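Local coordinates for putative Phosphate (Eubacterium rectale, PDB 3DAO), which probably hydrolyses phosphate esters as a member of the haloacid dehalogenase-like hydrolase family, at residues Thr26-Thr31 against Ser62-Ser67; Pro42-Val47 against Asn273-Val278; Gly86-Arg91 against Lys208-Trp213; Phe130-Asp135 against Leu161-Ile166. All blocks are in the same frame, centred on the assembly; numbering follows the deposited sequence.

Contact 1: Thr26-Thr31 against Ser62-Ser67; sequences TDIDGT and SGRQFS
In the loop that leaves strand 23-26 and carries what looks like the DxDx(T/V) signature of the haloacid dehalogenase family, D29 takes the guanidinium of R64 side-on. NH2 of R64 donates to OD1 of D29 at 2.7 Å and NE of R64 to OD2 of D29 at 3.0 Å. Both bonds are fairly straight and arrive on the syn side. The two flat groups are tilted 20° against each other, and each nitrogen stands somewhat out of the carboxylate plane. Over one face of the guanidinium lies CG2 of I28, 3.7 Å from NE of R64, while CD1 of I28 turns to CB of S62 at 3.9 Å.

S62 directly follows strand 57-61, where this family usually places the serine or threonine of its second motif. Its OG, anti to the backbone N (chi1 179°), accepts from the backbone N of R64 at 2.9 Å in an ST turn. In relatives the first aspartate of the signature is the nucleophile, a role consistent with the placing of D27, whose OD1 receives T31 OG1 at 2.6 Å. Further hold on the ion pair comes from G36 N, bonded to OD1 of D29, and S37 O, bonded to NH2 of R64.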
loop_
_atom_site.group_PDB
_atom_site.type_symbol
_atom_site.label_atom_id
_atom_site.label_comp_id
_atom_site.label_asym_id
_atom_site.label_seq_id
_atom_site.Cartn_x
_atom_site.Cartn_y
_atom_site.Cartn_z
ATOM N N THR A 26 -10.964 -3.181 0.394
ATOM C CA THR A 26 -10.793 -2.703 -0.961
ATOM C C THR A 26 -9.563 -1.844 -1.112
ATOM O O THR A 26 -9.194 -1.110 -0.178
ATOM C CB THR A 26 -12.033 -1.894 -1.455
ATOM O OG1 THR A 26 -11.847 -1.515 -2.824
ATOM C CG2 THR A 26 -12.268 -0.614 -0.634
ATOM N N ASP A 27 -8.865 -1.996 -2.253
ATOM C CA ASP A 27 -7.828 -1.014 -2.569
ATOM C C ASP A 27 -8.536 0.170 -3.234
ATOM O O ASP A 27 -9.766 0.199 -3.354
ATOM C CB ASP A 27 -6.522 -1.515 -3.265
ATOM C CG ASP A 27 -6.740 -2.275 -4.539
ATOM O OD1 ASP A 27 -7.881 -2.319 -5.024
ATOM O OD2 ASP A 27 -5.716 -2.810 -5.075
ATOM N N ILE A 28 -7.752 1.148 -3.629
ATOM C CA ILE A 28 -8.286 2.396 -4.078
ATOM C C ILE A 28 -7.988 2.728 -5.516
ATOM O O ILE A 28 -8.892 2.938 -6.346
ATOM C CB ILE A 28 -7.694 3.532 -3.184
ATOM C CG1 ILE A 28 -8.050 3.268 -1.707
ATOM C CG2 ILE A 28 -8.159 4.912 -3.647
ATOM C CD1 ILE A 28 -7.418 4.231 -0.721
ATOM N N ASP A 29 -6.700 2.803 -5.784
ATOM C CA ASP A 29 -6.219 3.286 -7.080
ATOM C C ASP A 29 -6.428 2.337 -8.237
ATOM O O ASP A 29 -5.816 1.271 -8.348
ATOM C CB ASP A 29 -4.782 3.742 -6.969
ATOM C CG ASP A 29 -4.634 4.961 -6.061
ATOM O OD1 ASP A 29 -5.198 6.035 -6.357
ATOM O OD2 ASP A 29 -3.897 4.851 -5.067
ATOM N N GLY A 30 -7.340 2.760 -9.093
ATOM C CA GLY A 30 -7.723 1.983 -10.258
ATOM C C GLY A 30 -8.844 1.040 -9.918
ATOM O O GLY A 30 -9.299 0.290 -10.759
ATOM N N THR A 31 -9.291 1.090 -8.666
ATOM C CA THR A 31 -10.387 0.212 -8.196
ATOM C C THR A 31 -11.642 1.025 -7.925
ATOM O O THR A 31 -12.707 0.726 -8.455
ATOM C CB THR A 31 -9.982 -0.561 -6.924
ATOM O OG1 THR A 31 -8.915 -1.472 -7.257
ATOM C CG2 THR A 31 -11.111 -1.361 -6.359
ATOM N N SER A 62 -4.460 -0.349 0.859
ATOM C CA SER A 62 -3.791 0.281 -0.266
ATOM C C SER A 62 -2.316 0.583 -0.142
ATOM O O SER A 62 -1.680 0.502 0.919
ATOM C CB SER A 62 -4.536 1.618 -0.470
ATOM O OG SER A 62 -4.046 2.432 -1.510
ATOM N N GLY A 63 -1.781 0.934 -1.295
ATOM C CA GLY A 63 -0.400 1.381 -1.396
ATOM C C GLY A 63 -0.263 2.784 -0.860
ATOM O O GLY A 63 0.815 3.263 -0.574
ATOM N N ARG A 64 -1.402 3.458 -0.726
ATOM C CA ARG A 64 -1.389 4.859 -0.317
ATOM C C ARG A 64 -0.992 5.060 1.125
ATOM O O ARG A 64 -1.135 4.161 1.953
ATOM C CB ARG A 64 -2.781 5.507 -0.515
ATOM C CG ARG A 64 -3.281 5.692 -1.912
ATOM C CD ARG A 64 -4.457 6.686 -1.873
ATOM N NE ARG A 64 -5.037 6.863 -3.206
ATOM C CZ ARG A 64 -5.807 7.873 -3.543
ATOM N NH1 ARG A 64 -6.070 8.806 -2.650
ATOM N NH2 ARG A 64 -6.274 7.957 -4.773
ATOM N N GLN A 65 -0.496 6.268 1.396
ATOM C CA GLN A 65 -0.182 6.704 2.757
ATOM C C GLN A 65 -1.472 6.922 3.508
ATOM O O GLN A 65 -2.522 7.110 2.914
ATOM C CB GLN A 65 0.553 8.042 2.791
ATOM C CG GLN A 65 1.877 8.019 2.145
ATOM C CD GLN A 65 2.563 9.336 2.310
ATOM O OE1 GLN A 65 2.122 10.356 1.763
ATOM N NE2 GLN A 65 3.672 9.330 3.046
ATOM N N PHE A 66 -1.367 6.930 4.838
ATOM C CA PHE A 66 -2.549 7.138 5.692
ATOM C C PHE A 66 -3.222 8.440 5.388
ATOM O O PHE A 66 -4.431 8.495 5.202
ATOM C CB PHE A 66 -2.197 7.044 7.178
ATOM C CG PHE A 66 -3.329 7.354 8.083
ATOM C CD1 PHE A 66 -4.514 6.625 8.013
ATOM C CD2 PHE A 66 -3.228 8.373 9.010
ATOM C CE1 PHE A 66 -5.565 6.905 8.881
ATOM C CE2 PHE A 66 -4.270 8.642 9.869
ATOM C CZ PHE A 66 -5.439 7.888 9.811
ATOM N N SER A 67 -2.426 9.497 5.308
ATOM C CA SER A 67 -2.965 10.837 5.084
ATOM C C SER A 67 -3.863 10.887 3.867
ATOM O O SER A 67 -4.896 11.561 3.865
ATOM C CB SER A 67 -1.832 11.887 4.925
ATOM O OG SER A 67 -0.972 11.559 3.835
#

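Contact 2: Pro42-Val47 against Asn273-Val278; sequences PEYMSV and NGVLSV
The hydroxyl of Y44 is gripped twice: OH lies 2.6 Å from a water that also donates to OD1 of N273, and L276 N donates to Y44 OH at 3.0 Å in a weak, bent bond of 128°. CB of V275 packs against the same oxygen. The ring itself is pressed on one face by L276, whose CB makes a CH-pi contact 3.9 Å from the centroid of the Y44 ring, while OD1 of N273 comes to the ring's edge, 3.8 Å from CE2 of Y44.

L276, with CG anti to its backbone nitrogen (chi1 -179°), reaches back toward helix 42-53. There its CD1 meets CG2 of V47 at 3.9 Å, and its CD2 lies 3.7 Å from OE1 of E43, whose carboxylate forms a salt bridge with K280. The helix segments run nearly side by side, 25° apart with axes 10.3 Å from each other.

With a phenylalanine in place of Y44, the water would probably lose an anchor and L276 N its oxygen partner. That N-H belongs to the first turn of helix 274-281, before the regular i to i-4 bonds begin, and the weak bond gives it the tyrosine oxygen as a partner.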
loop_
_atom_site.group_PDB
_atom_site.type_symbol
_atom_site.label_atom_id
_atom_site.label_comp_id
_atom_site.label_asym_id
_atom_site.label_seq_id
_atom_site.Cartn_x
_atom_site.Cartn_y
_atom_site.Cartn_z
ATOM N N PRO A 42 -19.831 10.639 -3.482
ATOM C CA PRO A 42 -20.325 10.518 -2.099
ATOM C C PRO A 42 -21.243 9.354 -1.882
ATOM O O PRO A 42 -21.449 8.928 -0.742
ATOM C CB PRO A 42 -21.031 11.864 -1.841
ATOM C CG PRO A 42 -21.291 12.430 -3.207
ATOM C CD PRO A 42 -20.103 11.982 -4.030
ATOM N N GLU A 43 -21.754 8.788 -2.964
ATOM C CA GLU A 43 -22.637 7.645 -2.802
ATOM C C GLU A 43 -21.823 6.504 -2.198
ATOM O O GLU A 43 -22.354 5.668 -1.475
ATOM C CB GLU A 43 -23.360 7.230 -4.089
ATOM C CG GLU A 43 -24.532 6.341 -3.790
ATOM C CD GLU A 43 -25.296 5.910 -5.022
ATOM O OE1 GLU A 43 -24.999 6.408 -6.128
ATOM O OE2 GLU A 43 -26.205 5.067 -4.868
ATOM N N TYR A 44 -20.512 6.511 -2.453
ATOM C CA TYR A 44 -19.641 5.474 -1.857
ATOM C C TYR A 44 -19.677 5.629 -0.344
ATOM O O TYR A 44 -19.729 4.665 0.407
ATOM C CB TYR A 44 -18.171 5.556 -2.345
ATOM C CG TYR A 44 -17.880 4.731 -3.584
ATOM C CD1 TYR A 44 -17.769 3.377 -3.490
ATOM C CD2 TYR A 44 -17.685 5.316 -4.823
ATOM C CE1 TYR A 44 -17.496 2.600 -4.593
ATOM C CE2 TYR A 44 -17.427 4.544 -5.945
ATOM C CZ TYR A 44 -17.320 3.174 -5.811
ATOM O OH TYR A 44 -17.059 2.331 -6.908
HETATM N N MSE A 45 -19.663 6.870 0.101
HETATM C CA MSE A 45 -19.573 7.119 1.544
HETATM C C MSE A 45 -20.864 6.684 2.195
HETATM O O MSE A 45 -20.865 6.108 3.256
HETATM C CB MSE A 45 -19.306 8.592 1.873
HETATM C CG MSE A 45 -18.105 9.233 1.227
HETATM SE SE MSE A 45 -16.432 8.384 1.715
HETATM C CE MSE A 45 -16.132 7.370 0.070
ATOM N N SER A 46 -21.987 6.950 1.527
ATOM C CA SER A 46 -23.303 6.606 2.096
ATOM C C SER A 46 -23.514 5.117 2.199
ATOM O O SER A 46 -23.965 4.577 3.203
ATOM C CB SER A 46 -24.422 7.247 1.260
ATOM O OG SER A 46 -25.696 6.810 1.726
ATOM N N VAL A 47 -23.145 4.429 1.121
ATOM C CA VAL A 47 -23.324 2.976 1.066
ATOM C C VAL A 47 -22.416 2.278 2.082
ATOM O O VAL A 47 -22.853 1.425 2.843
ATOM C CB VAL A 47 -23.119 2.453 -0.390
ATOM C CG1 VAL A 47 -23.048 0.948 -0.422
ATOM C CG2 VAL A 47 -24.247 2.985 -1.316
ATOM N N ASN A 273 -18.222 2.982 -11.833
ATOM C CA ASN A 273 -18.594 2.785 -10.426
ATOM C C ASN A 273 -18.998 1.327 -10.151
ATOM O O ASN A 273 -19.977 1.028 -9.487
ATOM C CB ASN A 273 -19.704 3.771 -10.016
ATOM C CG ASN A 273 -19.166 5.159 -9.719
ATOM O OD1 ASN A 273 -17.960 5.362 -9.616
ATOM N ND2 ASN A 273 -20.066 6.118 -9.539
ATOM N N GLY A 274 -18.186 0.397 -10.646
ATOM C CA GLY A 274 -18.466 -1.026 -10.472
ATOM C C GLY A 274 -18.452 -1.539 -9.045
ATOM O O GLY A 274 -19.272 -2.363 -8.637
ATOM N N VAL A 275 -17.489 -1.091 -8.260
ATOM C CA VAL A 275 -17.439 -1.553 -6.866
ATOM C C VAL A 275 -18.702 -1.044 -6.134
ATOM O O VAL A 275 -19.311 -1.766 -5.358
ATOM C CB VAL A 275 -16.158 -1.108 -6.136
ATOM C CG1 VAL A 275 -16.279 -1.434 -4.662
ATOM C CG2 VAL A 275 -14.925 -1.821 -6.745
ATOM N N LEU A 276 -19.128 0.155 -6.480
ATOM C CA LEU A 276 -20.319 0.747 -5.840
ATOM C C LEU A 276 -21.505 -0.169 -6.053
ATOM O O LEU A 276 -22.286 -0.453 -5.129
ATOM C CB LEU A 276 -20.604 2.139 -6.355
ATOM C CG LEU A 276 -21.830 2.820 -5.705
ATOM C CD1 LEU A 276 -21.654 2.983 -4.201
ATOM C CD2 LEU A 276 -22.034 4.145 -6.346
ATOM N N SER A 277 -21.637 -0.673 -7.271
ATOM C CA SER A 277 -22.778 -1.553 -7.576
ATOM C C SER A 277 -22.768 -2.816 -6.766
ATOM O O SER A 277 -23.802 -3.264 -6.297
ATOM C CB SER A 277 -22.864 -1.894 -9.063
ATOM O OG SER A 277 -23.071 -0.716 -9.792
ATOM N N VAL A 278 -21.599 -3.375 -6.530
ATOM C CA VAL A 278 -21.530 -4.596 -5.737
ATOM C C VAL A 278 -21.840 -4.296 -4.280
ATOM O O VAL A 278 -22.591 -4.988 -3.615
ATOM C CB VAL A 278 -20.132 -5.258 -5.865
ATOM C CG1 VAL A 278 -20.060 -6.469 -5.049
ATOM C CG2 VAL A 278 -19.831 -5.566 -7.353
HETATM O O HOH W 1 -15.743 3.673 -8.659
#

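Contact 3: Gly86-Arg91 against Lys208-Trp213; sequences GGTVVR and KGVSKW
T88 and V210 cross obliquely, methyl against methyl: CG2 of T88 lies 3.6 Å from CG1 of V210 and 4.0 Å from its CG2. The threonine sets its groups apart by rotation, since chi1 of 55° leaves CG2 beside the backbone N, facing the valine, and lets OG1 bond to D85 O. Across from it, V210 carries CG1 anti to its own nitrogen (chi1 160°), and that branch also approaches G86 O at 4.0 Å.

The rest of the contact is backbone laid on backbone. G86 O sits 3.6 Å from K212 N, and G87 CA is 3.8 Å from S211 O. A side chain on G87 would run into S211 O, so the two segments can come this close because the residue is a glycine. One water ties them together, donating to G87 O at 2.7 Å and accepting from S211 N at 3.2 Å.

This is where the turn before strand 89-91, with a classic beta bulge at T88 and V89 opposite T84, meets the start of helix 212-222. S211 stands at the N-cap, its CB directed away from the glycines and its OG bonded to T214 N. K212 runs out extended past G86 O until NZ reaches D27, D239 and N238; it is probably the conserved lysine of the third motif in this family. V90 packs against A215, Y218 and L219 of the same helix.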
loop_
_atom_site.group_PDB
_atom_site.type_symbol
_atom_site.label_atom_id
_atom_site.label_comp_id
_atom_site.label_asym_id
_atom_site.label_seq_id
_atom_site.Cartn_x
_atom_site.Cartn_y
_atom_site.Cartn_z
ATOM N N GLY A 86 1.063 -0.254 1.444
ATOM C CA GLY A 86 1.120 -1.597 0.890
ATOM C C GLY A 86 1.124 -2.706 1.914
ATOM O O GLY A 86 1.528 -3.834 1.625
ATOM N N GLY A 87 0.664 -2.404 3.110
ATOM C CA GLY A 87 0.617 -3.434 4.151
ATOM C C GLY A 87 1.619 -3.320 5.283
ATOM O O GLY A 87 1.712 -4.216 6.104
ATOM N N THR A 88 2.336 -2.201 5.361
ATOM C CA THR A 88 3.354 -2.006 6.389
ATOM C C THR A 88 2.811 -1.335 7.652
ATOM O O THR A 88 3.456 -1.337 8.710
ATOM C CB THR A 88 4.554 -1.188 5.875
ATOM O OG1 THR A 88 4.104 0.059 5.328
ATOM C CG2 THR A 88 5.365 -1.983 4.836
ATOM N N VAL A 89 1.591 -0.796 7.524
ATOM C CA VAL A 89 0.893 -0.168 8.663
ATOM C C VAL A 89 -0.592 -0.515 8.634
ATOM O O VAL A 89 -1.225 -0.479 7.562
ATOM C CB VAL A 89 1.008 1.361 8.642
ATOM C CG1 VAL A 89 0.506 1.979 9.967
ATOM C CG2 VAL A 89 2.437 1.817 8.336
ATOM N N VAL A 90 -1.078 -0.890 9.818
ATOM C CA VAL A 90 -2.477 -1.206 10.099
ATOM C C VAL A 90 -2.913 -0.299 11.265
ATOM O O VAL A 90 -2.309 -0.295 12.339
ATOM C CB VAL A 90 -2.671 -2.660 10.521
ATOM C CG1 VAL A 90 -4.168 -2.983 10.763
ATOM C CG2 VAL A 90 -2.032 -3.647 9.532
ATOM N N ARG A 91 -3.969 0.466 11.044
ATOM C CA ARG A 91 -4.403 1.446 12.030
ATOM C C ARG A 91 -5.885 1.775 11.996
ATOM O O ARG A 91 -6.604 1.575 10.987
ATOM C CB ARG A 91 -3.582 2.740 11.867
ATOM C CG ARG A 91 -3.691 3.508 10.537
ATOM C CD ARG A 91 -2.969 4.839 10.763
ATOM N NE ARG A 91 -3.668 5.536 11.849
ATOM C CZ ARG A 91 -3.237 6.612 12.486
ATOM N NH1 ARG A 91 -2.032 7.156 12.219
ATOM N NH2 ARG A 91 -4.008 7.122 13.422
ATOM N N LYS A 208 10.806 -8.210 5.374
ATOM C CA LYS A 208 10.482 -9.545 4.902
ATOM C C LYS A 208 9.086 -9.950 5.376
ATOM O O LYS A 208 8.725 -9.745 6.512
ATOM C CB LYS A 208 11.530 -10.569 5.400
ATOM C CG LYS A 208 11.382 -11.929 4.820
ATOM C CD LYS A 208 12.474 -12.846 5.370
ATOM C CE LYS A 208 12.495 -14.190 4.659
ATOM N NZ LYS A 208 13.667 -15.009 5.102
ATOM N N GLY A 209 8.303 -10.461 4.455
ATOM C CA GLY A 209 6.971 -10.972 4.768
ATOM C C GLY A 209 5.838 -9.983 4.662
ATOM O O GLY A 209 4.665 -10.313 4.866
ATOM N N VAL A 210 6.187 -8.765 4.326
ATOM C CA VAL A 210 5.166 -7.713 4.194
ATOM C C VAL A 210 4.302 -7.946 2.970
ATOM O O VAL A 210 4.777 -8.301 1.893
ATOM C CB VAL A 210 5.786 -6.304 4.113
ATOM C CG1 VAL A 210 4.793 -5.270 3.472
ATOM C CG2 VAL A 210 6.244 -5.855 5.470
ATOM N N SER A 211 3.001 -7.758 3.169
ATOM C CA SER A 211 2.067 -7.764 2.051
ATOM C C SER A 211 0.698 -7.271 2.489
ATOM O O SER A 211 0.397 -7.198 3.669
ATOM C CB SER A 211 1.883 -9.160 1.482
ATOM O OG SER A 211 1.149 -10.023 2.374
ATOM N N LYS A 212 -0.140 -7.012 1.502
ATOM C CA LYS A 212 -1.526 -6.633 1.797
ATOM C C LYS A 212 -2.226 -7.778 2.541
ATOM O O LYS A 212 -2.940 -7.564 3.533
ATOM C CB LYS A 212 -2.298 -6.281 0.510
ATOM C CG LYS A 212 -1.985 -4.938 -0.073
ATOM C CD LYS A 212 -2.763 -4.772 -1.396
ATOM C CE LYS A 212 -2.716 -3.358 -1.882
ATOM N NZ LYS A 212 -3.251 -3.299 -3.279
ATOM N N TRP A 213 -1.969 -9.015 2.136
ATOM C CA TRP A 213 -2.648 -10.161 2.788
ATOM C C TRP A 213 -2.147 -10.384 4.206
ATOM O O TRP A 213 -2.909 -10.698 5.109
ATOM C CB TRP A 213 -2.543 -11.463 1.986
ATOM C CG TRP A 213 -3.285 -12.548 2.684
ATOM C CD1 TRP A 213 -2.743 -13.605 3.348
ATOM C CD2 TRP A 213 -4.701 -12.616 2.915
ATOM N NE1 TRP A 213 -3.739 -14.370 3.932
ATOM C CE2 TRP A 213 -4.950 -13.790 3.666
ATOM C CE3 TRP A 213 -5.781 -11.837 2.520
ATOM C CZ2 TRP A 213 -6.226 -14.170 4.048
ATOM C CZ3 TRP A 213 -7.075 -12.238 2.906
ATOM C CH2 TRP A 213 -7.274 -13.375 3.651
HETATM O O HOH W 2 2.464 -6.827 6.163
#

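Contact 4: Phe130-Asp135 against Leu161-Ile166; sequences FCFAED and LDRNDI
R163 runs along two phenylalanines, F132 and then F130, from its aliphatic stem to its charged end. From CB the chain starts toward the strand 131-133 segment, with CG beside the backbone nitrogen, and stays extended to CD. That carbon packs against the F132 ring, 3.5 Å from CE2 of F132 and almost as near to CZ. At the next bond the chain bends (chi3 64°), which swings NE into line with the edge of the F132 ring and sends the guanidinium on toward F130. One face of the guanidinium takes CE1 of F130, and NH2 of R163 lies 3.7 Å from CZ of F130; the ring and guanidinium planes stand 79° apart.

The NE and NH2 edge of the guanidinium is taken by D165: NE of R163 donates to OD1 of D165 and NH2 of R163 to OD2 of D165, each at 2.8 Å, on the syn lone pairs and in the guanidinium plane. F132 is meanwhile packed on its two faces. CD1 of L161 sits 3.5 Å over the ring centre of F132, and over the opposite face, toward its rim, lies CD1 of F130.

The loop 161-166 thus closes over strand 131-133 in the six-stranded sheet of what is probably the cap domain. An alanine at R163 would take the stem away from the F132 ring and is likely to leave the D165 carboxylate without its mate. Held flat by two nearly straight bonds, the guanidinium can lie against aromatic carbon with its charge paired by D165.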
loop_
_atom_site.group_PDB
_atom_site.type_symbol
_atom_site.label_atom_id
_atom_site.label_comp_id
_atom_site.label_asym_id
_atom_site.label_seq_id
_atom_site.Cartn_x
_atom_site.Cartn_y
_atom_site.Cartn_z
ATOM N N PHE A 130 6.465 10.491 7.034
ATOM C CA PHE A 130 7.279 11.245 6.106
ATOM C C PHE A 130 8.369 10.387 5.537
ATOM O O PHE A 130 8.564 9.242 5.940
ATOM C CB PHE A 130 7.856 12.498 6.767
ATOM C CG PHE A 130 8.270 12.286 8.183
ATOM C CD1 PHE A 130 9.406 11.580 8.473
ATOM C CD2 PHE A 130 7.492 12.754 9.216
ATOM C CE1 PHE A 130 9.768 11.366 9.772
ATOM C CE2 PHE A 130 7.844 12.532 10.508
ATOM C CZ PHE A 130 8.974 11.836 10.788
ATOM N N CYS A 131 9.051 10.993 4.588
ATOM C CA CYS A 131 10.113 10.326 3.842
ATOM C C CYS A 131 11.399 11.110 3.878
ATOM O O CYS A 131 11.447 12.293 3.506
ATOM C CB CYS A 131 9.675 10.127 2.410
ATOM S SG CYS A 131 10.847 9.054 1.478
ATOM N N PHE A 132 12.433 10.438 4.373
ATOM C CA PHE A 132 13.785 11.001 4.475
ATOM C C PHE A 132 14.574 10.911 3.173
ATOM O O PHE A 132 14.552 9.904 2.463
ATOM C CB PHE A 132 14.600 10.260 5.537
ATOM C CG PHE A 132 14.100 10.430 6.928
ATOM C CD1 PHE A 132 14.324 11.617 7.612
ATOM C CD2 PHE A 132 13.465 9.387 7.581
ATOM C CE1 PHE A 132 13.889 11.778 8.917
ATOM C CE2 PHE A 132 13.020 9.542 8.890
ATOM C CZ PHE A 132 13.242 10.752 9.559
ATOM N N ALA A 133 15.272 12.002 2.888
ATOM C CA ALA A 133 16.123 12.132 1.702
ATOM C C ALA A 133 17.389 12.873 2.091
ATOM O O ALA A 133 17.346 13.736 2.954
ATOM C CB ALA A 133 15.407 12.932 0.568
ATOM N N GLU A 134 18.501 12.537 1.446
ATOM C CA GLU A 134 19.751 13.261 1.687
ATOM C C GLU A 134 19.957 14.379 0.686
ATOM O O GLU A 134 20.747 15.272 0.921
ATOM C CB GLU A 134 20.970 12.339 1.707
ATOM C CG GLU A 134 20.893 11.378 2.870
ATOM C CD GLU A 134 22.052 10.431 2.956
ATOM O OE1 GLU A 134 22.970 10.530 2.129
ATOM O OE2 GLU A 134 22.052 9.583 3.885
ATOM N N ASP A 135 19.244 14.323 -0.435
ATOM C CA ASP A 135 19.376 15.358 -1.484
ATOM C C ASP A 135 18.063 16.052 -1.795
ATOM O O ASP A 135 17.219 15.539 -2.533
ATOM C CB ASP A 135 19.932 14.745 -2.753
ATOM C CG ASP A 135 20.217 15.770 -3.838
ATOM O OD1 ASP A 135 20.069 16.984 -3.607
ATOM O OD2 ASP A 135 20.627 15.335 -4.926
ATOM N N LEU A 161 20.306 8.370 11.587
ATOM C CA LEU A 161 18.995 8.508 12.207
ATOM C C LEU A 161 18.768 7.391 13.212
ATOM O O LEU A 161 19.259 6.273 13.091
ATOM C CB LEU A 161 17.862 8.482 11.194
ATOM C CG LEU A 161 17.898 9.565 10.136
ATOM C CD1 LEU A 161 16.833 9.287 9.093
ATOM C CD2 LEU A 161 17.692 10.928 10.799
ATOM N N ASP A 162 18.006 7.737 14.227
ATOM C CA ASP A 162 17.668 6.801 15.279
ATOM C C ASP A 162 16.170 6.674 15.282
ATOM O O ASP A 162 15.475 7.495 15.858
ATOM C CB ASP A 162 18.137 7.345 16.626
ATOM C CG ASP A 162 17.851 6.401 17.756
ATOM O OD1 ASP A 162 17.829 5.174 17.513
ATOM O OD2 ASP A 162 17.676 6.889 18.890
ATOM N N ARG A 163 15.686 5.642 14.611
ATOM C CA ARG A 163 14.264 5.436 14.474
ATOM C C ARG A 163 13.883 3.978 14.426
ATOM O O ARG A 163 14.683 3.114 14.049
ATOM C CB ARG A 163 13.779 6.140 13.221
ATOM C CG ARG A 163 14.080 7.616 13.250
ATOM C CD ARG A 163 13.370 8.265 12.179
ATOM N NE ARG A 163 11.941 8.155 12.391
ATOM C CZ ARG A 163 11.195 9.145 12.851
ATOM N NH1 ARG A 163 11.760 10.302 13.143
ATOM N NH2 ARG A 163 9.900 8.987 13.010
ATOM N N ASN A 164 12.635 3.744 14.784
ATOM C CA ASN A 164 12.094 2.379 14.828
ATOM C C ASN A 164 10.895 2.201 13.931
ATOM O O ASN A 164 10.194 1.183 14.012
ATOM C CB ASN A 164 11.681 1.986 16.251
ATOM C CG ASN A 164 11.300 0.514 16.363
ATOM O OD1 ASN A 164 10.874 0.050 17.430
ATOM N ND2 ASN A 164 11.461 -0.236 15.262
ATOM N N ASP A 165 10.716 3.165 13.047
ATOM C CA ASP A 165 9.580 3.167 12.128
ATOM C C ASP A 165 9.894 3.321 10.648
ATOM O O ASP A 165 9.112 3.916 9.935
ATOM C CB ASP A 165 8.597 4.258 12.535
ATOM C CG ASP A 165 9.186 5.657 12.490
ATOM O OD1 ASP A 165 10.407 5.810 12.275
ATOM O OD2 ASP A 165 8.415 6.635 12.664
ATOM N N ILE A 166 11.055 2.833 10.224
ATOM C CA ILE A 166 11.382 2.794 8.785
ATOM C C ILE A 166 10.613 1.625 8.188
ATOM O O ILE A 166 10.851 0.440 8.490
ATOM C CB ILE A 166 12.907 2.708 8.505
ATOM C CG1 ILE A 166 13.627 3.932 9.101
ATOM C CG2 ILE A 166 13.145 2.607 7.029
ATOM C CD1 ILE A 166 13.125 5.248 8.661
#

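Overall arrangement
From the N terminus, the loop after strand 23-26 opens contact 1, and helix 42-53 opens contact 2 before contact 1 closes at 62-67, so these two cross. Contact 2 stays open until the chain's last helix and joins helix 42-53 to helix 274-281 beside the eight-stranded core sheet. Contact 3, starting at 86-91, is nested inside that loop and closes at 208-213, where the chain returns from the six-stranded sheet. Within it lies contact 4, a local closure within that second sheet's part of the fold, probably the cap, with its centre about 37 Å from the centre of contact 2. Contacts 1 and 3 meet directly through the D27 to K212 salt bridge.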